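Local coordinates for protein SUMO-1 cysteine protease S273R (PDB 6LJB) that acts as a viral cysteine protease that probably cuts the pp220 and pp62 polyproteins into core-shell proteins and dampens host innate immunity, at residues Trp169-Val174 with Glu184-Ala189; Asn191-Pro196 with Ala219-Arg224. All blocks are in the same frame, centred on the assembly; numbering follows the deposited sequence.

Contact 1: residues Trp169-Val174 with Glu184-Ala189; sequences WVAIFV and EYFNSA
Tyr185 packs across Ile172 and Val170 on one face of an antiparallel hairpin. Its CB lies 3.9 Å from Ile172 CD1. The torsion about CA-CB puts CG anti to the backbone N (chi1 174°), and the ring runs from there toward Val170. Tyr185 CD1 meets Ile172 CD1 at 3.6 Å; this methyl sits at the ring edge, in its plane. Farther out, Tyr185 CE1 is 3.7 Å from Val170 CG2. At the tip, Tyr185 OH is 3.4 Å from Val170 CG1, close to both methyls of the valine. Val170 CG1 also packs against the amide of Asn187, 3.6 Å from its CG. Asn187 OD1 accepts from Ala189 N in an Asx turn, with the donor well above the carbonyl plane. The same oxygen is hydrogen-bonded to His168 NE2; both residues are inferred to belong to the active site.

Two pairs of backbone bonds hold the strands. Ala171 and Phe186 bond both ways, with Phe186 N to Ala171 O at 3.0 Å and nearly straight (178°). Phe173 and Glu184 form the second pair. Their side chains lie on the other face, alongside each other and pointing the same way. The Phe173 ring and the carboxylate are turned 44° apart. Glu184 OE1 bonds to Tyr239 OH, while OE2 meets Ser182 OG and forms a salt bridge with Arg243. These partners satisfy a buried carboxylate and probably favour its charged form, while across the sheet Tyr185, Ile172 and Val170 meet mainly through carbon atoms.

Contact 2: residues Asn191-Pro196 with Ala219-Arg224; sequences NSPPGP and AVTNIR
Asn191 O is approached by Thr221 and accepts a hydrogen bond from ND2 of Asn187. The Thr221 methyl CG2 lies 3.2 Å from Asn191 O, and Thr221 CB is 3.5 Å from the same oxygen. The carbonyl thus meets both a polar and a methyl neighbour. Asn187 is inferred to be an active-site residue, so the bond ties this loop to the site.

The rotation of Thr221 explains the touch. CG2 stands anti to its own carbonyl carbon, beside the backbone N, while OG1 occupies the position between the two (chi1 66°). The methyl reaches the Asn191 carbonyl and Ser192 CA. Thr221 OG1 is 4.3 Å from Ser192 OG, too far for a bond.

Pro193 makes the apolar half of the contact. Its CD is 4.1 Å from Thr221 CG2 and equally far from Ala219 CB, so one ring corner meets both residues. The proline and threonine side chains cross at about a right angle. Beyond this corner, Pro193 packs on Ile198 and Met201 of helix 195-208.

On the other segment, the chain turns sharply after Ala219. Val220 is the centre of an inverse gamma turn, with a weak bond of 3.0 Å from Thr221 N to Ala219 O. The turn lies between the two residues that touch Pro193. Pro194 takes the N-cap position of helix 195-208. The contact therefore joins the loop entering the helix to the end of strand 215-220, two parts of a beta-alpha-beta unit in the Ulp1-like protease domain.

In the fold
The centres of contact 1 and contact 2 are about 8 Å apart. They follow one another along the chain: contact 1 closes the hairpin of strands 169-175 and 181-186, then contact 2 joins the approach to helix 195-208 with the end of strand 215-220. Both reach the same mixed sheet, where strands 181-186 and 215-220 are parallel neighbours. Tyr185 links them, with its ring on Pro193 and its carbonyl O probably bonded to Val220 N at 2.6 Å. Both belong to the Ulp1-type catalytic domain. Asn187, an inferred active-site residue, thus lies between the hairpin and the crossover loop.

Contact 1: residues Trp169-Val174 with Glu184-Ala189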
ATOM      1  N   TRP A 169      -5.243  -6.017  11.079  1.00 40.58           N
ATOM      2  CA  TRP A 169      -5.518  -5.192   9.911  1.00 31.52           C
ATOM      3  C   TRP A 169      -6.514  -5.870   8.980  1.00 35.56           C
ATOM      4  O   TRP A 169      -6.442  -7.079   8.740  1.00 34.12           O
ATOM      5  CB  TRP A 169      -4.226  -4.888   9.152  1.00 31.22           C
ATOM      6  CG  TRP A 169      -3.264  -4.030   9.911  1.00 31.78           C
ATOM      7  CD1 TRP A 169      -2.040  -4.395  10.390  1.00 34.86           C
ATOM      8  CD2 TRP A 169      -3.450  -2.660  10.285  1.00 35.56           C
ATOM      9  NE1 TRP A 169      -1.448  -3.334  11.034  1.00 36.20           N
ATOM     10  CE2 TRP A 169      -2.295  -2.257  10.984  1.00 34.11           C
ATOM     11  CE3 TRP A 169      -4.478  -1.733  10.093  1.00 34.73           C
ATOM     12  CZ2 TRP A 169      -2.140  -0.969  11.492  1.00 36.21           C
ATOM     13  CZ3 TRP A 169      -4.324  -0.457  10.598  1.00 31.74           C
ATOM     14  CH2 TRP A 169      -3.164  -0.086  11.288  1.00 34.81           C
ATOM     15  N   VAL A 170      -7.449  -5.074   8.458  1.00 33.28           N
ATOM     16  CA  VAL A 170      -8.386  -5.503   7.428  1.00 29.62           C
ATOM     17  C   VAL A 170      -8.392  -4.448   6.330  1.00 27.83           C
ATOM     18  O   VAL A 170      -8.057  -3.284   6.556  1.00 25.32           O
ATOM     19  CB  VAL A 170      -9.813  -5.724   7.973  1.00 31.33           C
ATOM     20  CG1 VAL A 170      -9.827  -6.861   8.983  1.00 28.03           C
ATOM     21  CG2 VAL A 170     -10.348  -4.441   8.591  1.00 25.97           C
ATOM     22  N   ALA A 171      -8.785  -4.867   5.132  1.00 25.01           N
ATOM     23  CA  ALA A 171      -8.681  -4.034   3.942  1.00 26.00           C
ATOM     24  C   ALA A 171     -10.056  -3.641   3.420  1.00 24.29           C
ATOM     25  O   ALA A 171     -11.004  -4.431   3.471  1.00 24.48           O
ATOM     26  CB  ALA A 171      -7.900  -4.756   2.839  1.00 24.80           C
ATOM     27  N   ILE A 172     -10.152  -2.410   2.920  1.00 24.67           N
ATOM     28  CA  ILE A 172     -11.335  -1.904   2.234  1.00 24.68           C
ATOM     29  C   ILE A 172     -10.918  -1.490   0.832  1.00 24.53           C
ATOM     30  O   ILE A 172      -9.972  -0.710   0.667  1.00 26.20           O
ATOM     31  CB  ILE A 172     -11.974  -0.722   2.986  1.00 24.63           C
ATOM     32  CG1 ILE A 172     -12.825  -1.222   4.154  1.00 26.61           C
ATOM     33  CG2 ILE A 172     -12.812   0.130   2.039  1.00 22.59           C
ATOM     34  CD1 ILE A 172     -14.070  -1.972   3.724  1.00 28.82           C
ATOM     35  N   PHE A 173     -11.612  -2.015  -0.176  1.00 26.35           N
ATOM     36  CA  PHE A 173     -11.341  -1.674  -1.564  1.00 24.52           C
ATOM     37  C   PHE A 173     -12.653  -1.389  -2.276  1.00 27.78           C
ATOM     38  O   PHE A 173     -13.606  -2.167  -2.166  1.00 25.93           O
ATOM     39  CB  PHE A 173     -10.581  -2.796  -2.282  1.00 25.16           C
ATOM     40  CG  PHE A 173      -9.999  -2.381  -3.604  1.00 25.33           C
ATOM     41  CD1 PHE A 173      -8.799  -1.691  -3.660  1.00 24.15           C
ATOM     42  CD2 PHE A 173     -10.651  -2.677  -4.789  1.00 27.36           C
ATOM     43  CE1 PHE A 173      -8.259  -1.305  -4.873  1.00 25.13           C
ATOM     44  CE2 PHE A 173     -10.117  -2.292  -6.007  1.00 27.27           C
ATOM     45  CZ  PHE A 173      -8.918  -1.607  -6.048  1.00 24.30           C
ATOM     46  N   VAL A 174     -12.698  -0.274  -3.000  1.00 29.48           N
ATOM     47  CA  VAL A 174     -13.871   0.141  -3.759  1.00 27.39           C
ATOM     48  C   VAL A 174     -13.462   0.221  -5.223  1.00 26.95           C
ATOM     49  O   VAL A 174     -12.628   1.056  -5.596  1.00 26.38           O
ATOM     50  CB  VAL A 174     -14.431   1.482  -3.266  1.00 26.31           C
ATOM     51  CG1 VAL A 174     -15.624   1.904  -4.111  1.00 25.07           C
ATOM     52  CG2 VAL A 174     -14.816   1.387  -1.797  1.00 23.98           C
ATOM     53  N   GLU A 184     -15.829  -3.574  -1.322  1.00 23.81           N
ATOM     54  CA  GLU A 184     -15.338  -4.843  -0.808  1.00 24.29           C
ATOM     55  C   GLU A 184     -14.716  -4.675   0.570  1.00 24.52           C
ATOM     56  O   GLU A 184     -14.043  -3.676   0.845  1.00 23.89           O
ATOM     57  CB  GLU A 184     -14.313  -5.447  -1.771  1.00 25.82           C
ATOM     58  CG  GLU A 184     -14.811  -5.528  -3.204  1.00 24.71           C
ATOM     59  CD  GLU A 184     -13.684  -5.560  -4.216  1.00 28.76           C
ATOM     60  OE1 GLU A 184     -12.551  -5.922  -3.837  1.00 30.80           O
ATOM     61  OE2 GLU A 184     -13.930  -5.214  -5.391  1.00 31.43           O
ATOM     62  N   TYR A 185     -14.947  -5.664   1.431  1.00 24.66           N
ATOM     63  CA  TYR A 185     -14.309  -5.764   2.737  1.00 24.80           C
ATOM     64  C   TYR A 185     -13.605  -7.110   2.812  1.00 25.80           C
ATOM     65  O   TYR A 185     -14.241  -8.156   2.640  1.00 26.40           O
ATOM     66  CB  TYR A 185     -15.332  -5.622   3.868  1.00 26.41           C
ATOM     67  CG  TYR A 185     -14.761  -5.849   5.251  1.00 27.31           C
ATOM     68  CD1 TYR A 185     -14.224  -4.799   5.983  1.00 25.00           C
ATOM     69  CD2 TYR A 185     -14.764  -7.114   5.828  1.00 27.32           C
ATOM     70  CE1 TYR A 185     -13.701  -5.001   7.248  1.00 28.36           C
ATOM     71  CE2 TYR A 185     -14.242  -7.327   7.090  1.00 31.26           C
ATOM     72  CZ  TYR A 185     -13.713  -6.267   7.796  1.00 29.88           C
ATOM     73  OH  TYR A 185     -13.195  -6.474   9.054  1.00 29.29           O
ATOM     74  N   PHE A 186     -12.300  -7.086   3.069  1.00 25.44           N
ATOM     75  CA  PHE A 186     -11.494  -8.297   3.134  1.00 26.56           C
ATOM     76  C   PHE A 186     -10.940  -8.473   4.540  1.00 31.88           C
ATOM     77  O   PHE A 186     -10.397  -7.529   5.123  1.00 28.90           O
ATOM     78  CB  PHE A 186     -10.350  -8.257   2.118  1.00 25.99           C
ATOM     79  CG  PHE A 186      -9.390  -9.405   2.246  1.00 27.97           C
ATOM     80  CD1 PHE A 186      -9.776 -10.690   1.901  1.00 30.89           C
ATOM     81  CD2 PHE A 186      -8.101  -9.198   2.707  1.00 28.20           C
ATOM     82  CE1 PHE A 186      -8.895 -11.749   2.019  1.00 31.77           C
ATOM     83  CE2 PHE A 186      -7.215 -10.252   2.826  1.00 29.59           C
ATOM     84  CZ  PHE A 186      -7.613 -11.529   2.482  1.00 32.99           C
ATOM     85  N   ASN A 187     -11.083  -9.683   5.077  1.00 32.74           N
ATOM     86  CA  ASN A 187     -10.536 -10.047   6.377  1.00 32.09           C
ATOM     87  C   ASN A 187      -9.835 -11.388   6.231  1.00 38.56           C
ATOM     88  O   ASN A 187     -10.483 -12.399   5.940  1.00 40.30           O
ATOM     89  CB  ASN A 187     -11.636 -10.121   7.441  1.00 34.23           C
ATOM     90  CG  ASN A 187     -11.083 -10.220   8.853  1.00 36.14           C
ATOM     91  OD1 ASN A 187      -9.904 -10.511   9.056  1.00 32.52           O
ATOM     92  ND2 ASN A 187     -11.941  -9.982   9.839  1.00 30.82           N
ATOM     93  N   SER A 188      -8.514 -11.394   6.427  1.00 34.12           N
ATOM     94  CA  SER A 188      -7.758 -12.636   6.310  1.00 34.71           C
ATOM     95  C   SER A 188      -8.160 -13.642   7.380  1.00 39.20           C
ATOM     96  O   SER A 188      -8.040 -14.854   7.164  1.00 34.70           O
ATOM     97  CB  SER A 188      -6.260 -12.350   6.390  1.00 31.97           C
ATOM     98  OG  SER A 188      -5.919 -11.761   7.633  1.00 35.77           O
ATOM     99  N   ALA A 189      -8.633 -13.167   8.530  1.00 37.56           N
ATOM    100  CA  ALA A 189      -9.122 -14.050   9.580  1.00 38.20           C
ATOM    101  C   ALA A 189     -10.506 -14.612   9.279  1.00 43.23           C
ATOM    102  O   ALA A 189     -10.998 -15.447  10.046  1.00 44.41           O
ATOM    103  CB  ALA A 189      -9.138 -13.312  10.921  1.00 39.15           C
TER

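Contact 2: residues Asn191-Pro196 with Ala219-Arg224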
ATOM      1  N   ASN A 191     -13.529 -13.201   9.324  1.00 33.81           N
ATOM      2  CA  ASN A 191     -14.595 -12.741  10.200  1.00 35.02           C
ATOM      3  C   ASN A 191     -15.371 -11.606   9.542  1.00 34.20           C
ATOM      4  O   ASN A 191     -14.814 -10.806   8.785  1.00 33.91           O
ATOM      5  CB  ASN A 191     -14.040 -12.280  11.551  1.00 31.39           C
ATOM      6  CG  ASN A 191     -13.422 -13.415  12.342  1.00 41.80           C
ATOM      7  OD1 ASN A 191     -14.129 -14.230  12.934  1.00 40.54           O
ATOM      8  ND2 ASN A 191     -12.096 -13.472  12.359  1.00 45.63           N
ATOM      9  N   SER A 192     -16.665 -11.548   9.846  1.00 31.46           N
ATOM     10  CA  SER A 192     -17.539 -10.564   9.230  1.00 30.61           C
ATOM     11  C   SER A 192     -17.172  -9.152   9.686  1.00 31.00           C
ATOM     12  O   SER A 192     -16.672  -8.958  10.798  1.00 34.33           O
ATOM     13  CB  SER A 192     -18.997 -10.858   9.576  1.00 27.71           C
ATOM     14  OG  SER A 192     -19.417 -12.084   9.006  1.00 28.13           O
ATOM     15  N   PRO A 193     -17.403  -8.150   8.842  1.00 27.82           N
ATOM     16  CA  PRO A 193     -17.115  -6.765   9.230  1.00 29.15           C
ATOM     17  C   PRO A 193     -18.036  -6.312  10.348  1.00 27.01           C
ATOM     18  O   PRO A 193     -19.215  -6.694  10.390  1.00 31.25           O
ATOM     19  CB  PRO A 193     -17.375  -5.974   7.940  1.00 31.17           C
ATOM     20  CG  PRO A 193     -18.296  -6.836   7.144  1.00 27.80           C
ATOM     21  CD  PRO A 193     -17.897  -8.245   7.457  1.00 29.41           C
ATOM     22  N   PRO A 194     -17.535  -5.502  11.277  1.00 29.27           N
ATOM     23  CA  PRO A 194     -18.384  -5.013  12.369  1.00 29.45           C
ATOM     24  C   PRO A 194     -19.401  -3.997  11.870  1.00 32.03           C
ATOM     25  O   PRO A 194     -19.381  -3.556  10.719  1.00 31.54           O
ATOM     26  CB  PRO A 194     -17.384  -4.378  13.339  1.00 31.33           C
ATOM     27  CG  PRO A 194     -16.232  -3.992  12.481  1.00 29.26           C
ATOM     28  CD  PRO A 194     -16.143  -5.037  11.405  1.00 32.63           C
ATOM     29  N   GLY A 195     -20.302  -3.629  12.778  1.00 33.03           N
ATOM     30  CA  GLY A 195     -21.394  -2.725  12.494  1.00 27.73           C
ATOM     31  C   GLY A 195     -21.020  -1.443  11.771  1.00 31.00           C
ATOM     32  O   GLY A 195     -21.602  -1.107  10.735  1.00 33.31           O
ATOM     33  N   PRO A 196     -20.061  -0.683  12.317  1.00 30.61           N
ATOM     34  CA  PRO A 196     -19.683   0.582  11.655  1.00 32.30           C
ATOM     35  C   PRO A 196     -19.232   0.409  10.213  1.00 28.86           C
ATOM     36  O   PRO A 196     -19.721   1.123   9.327  1.00 29.63           O
ATOM     37  CB  PRO A 196     -18.562   1.113  12.558  1.00 32.25           C
ATOM     38  CG  PRO A 196     -18.875   0.554  13.898  1.00 32.54           C
ATOM     39  CD  PRO A 196     -19.424  -0.820  13.638  1.00 29.21           C
ATOM     40  N   ALA A 219     -18.587  -8.771   1.189  1.00 29.43           N
ATOM     41  CA  ALA A 219     -17.685  -9.093   2.289  1.00 32.07           C
ATOM     42  C   ALA A 219     -16.866 -10.315   1.892  1.00 29.03           C
ATOM     43  O   ALA A 219     -17.401 -11.427   1.803  1.00 32.33           O
ATOM     44  CB  ALA A 219     -18.461  -9.343   3.579  1.00 28.25           C
ATOM     45  N   VAL A 220     -15.573 -10.108   1.645  1.00 28.33           N
ATOM     46  CA  VAL A 220     -14.667 -11.195   1.290  1.00 31.62           C
ATOM     47  C   VAL A 220     -14.154 -11.832   2.574  1.00 32.99           C
ATOM     48  O   VAL A 220     -12.966 -11.734   2.902  1.00 36.80           O
ATOM     49  CB  VAL A 220     -13.507 -10.691   0.412  1.00 30.82           C
ATOM     50  CG1 VAL A 220     -12.809 -11.858  -0.274  1.00 31.88           C
ATOM     51  CG2 VAL A 220     -14.017  -9.686  -0.609  1.00 29.55           C
ATOM     52  N   THR A 221     -15.051 -12.484   3.312  1.00 31.93           N
ATOM     53  CA  THR A 221     -14.751 -13.024   4.634  1.00 35.31           C
ATOM     54  C   THR A 221     -15.013 -14.525   4.705  1.00 37.81           C
ATOM     55  O   THR A 221     -15.286 -15.061   5.779  1.00 45.54           O
ATOM     56  CB  THR A 221     -15.562 -12.297   5.705  1.00 37.23           C
ATOM     57  OG1 THR A 221     -16.954 -12.590   5.525  1.00 34.10           O
ATOM     58  CG2 THR A 221     -15.354 -10.796   5.602  1.00 37.14           C
ATOM     59  N   ASN A 222     -14.926 -15.213   3.568  1.00 34.14           N
ATOM     60  CA  ASN A 222     -15.311 -16.619   3.525  1.00 37.67           C
ATOM     61  C   ASN A 222     -14.255 -17.522   4.154  1.00 38.53           C
ATOM     62  O   ASN A 222     -14.582 -18.404   4.955  1.00 39.76           O
ATOM     63  CB  ASN A 222     -15.576 -17.042   2.077  1.00 37.82           C
ATOM     64  CG  ASN A 222     -15.942 -18.508   1.955  1.00 50.32           C
ATOM     65  OD1 ASN A 222     -16.543 -19.086   2.863  1.00 61.24           O
ATOM     66  ND2 ASN A 222     -15.575 -19.120   0.838  1.00 45.94           N
ATOM     67  N   ILE A 223     -12.987 -17.317   3.808  1.00 41.87           N
ATOM     68  CA  ILE A 223     -11.913 -18.240   4.155  1.00 36.86           C
ATOM     69  C   ILE A 223     -11.008 -17.604   5.200  1.00 37.01           C
ATOM     70  O   ILE A 223     -10.658 -16.422   5.100  1.00 37.14           O
ATOM     71  CB  ILE A 223     -11.110 -18.645   2.905  1.00 36.24           C
ATOM     72  CG1 ILE A 223     -12.012 -19.379   1.911  1.00 39.40           C
ATOM     73  CG2 ILE A 223      -9.918 -19.511   3.283  1.00 40.43           C
ATOM     74  CD1 ILE A 223     -11.282 -19.888   0.695  1.00 44.97           C
ATOM     75  N   ARG A 224     -10.631 -18.396   6.205  1.00 33.70           N
ATOM     76  CA  ARG A 224      -9.615 -17.999   7.179  1.00 37.68           C
ATOM     77  C   ARG A 224      -8.246 -18.262   6.558  1.00 36.99           C
ATOM     78  O   ARG A 224      -7.609 -19.295   6.774  1.00 39.80           O
ATOM     79  CB  ARG A 224      -9.799 -18.751   8.493  1.00 44.02           C
ATOM     80  CG  ARG A 224      -8.805 -18.365   9.585  1.00 47.05           C
ATOM     81  CD  ARG A 224      -9.177 -18.995  10.922  1.00 43.20           C
ATOM     82  NE  ARG A 224      -8.230 -20.025  11.344  1.00 42.53           N
ATOM     83  CZ  ARG A 224      -7.216 -19.813  12.176  1.00 53.48           C
ATOM     84  NH1 ARG A 224      -7.009 -18.605  12.680  1.00 50.49           N
ATOM     85  NH2 ARG A 224      -6.406 -20.811  12.507  1.00 58.34           N
TER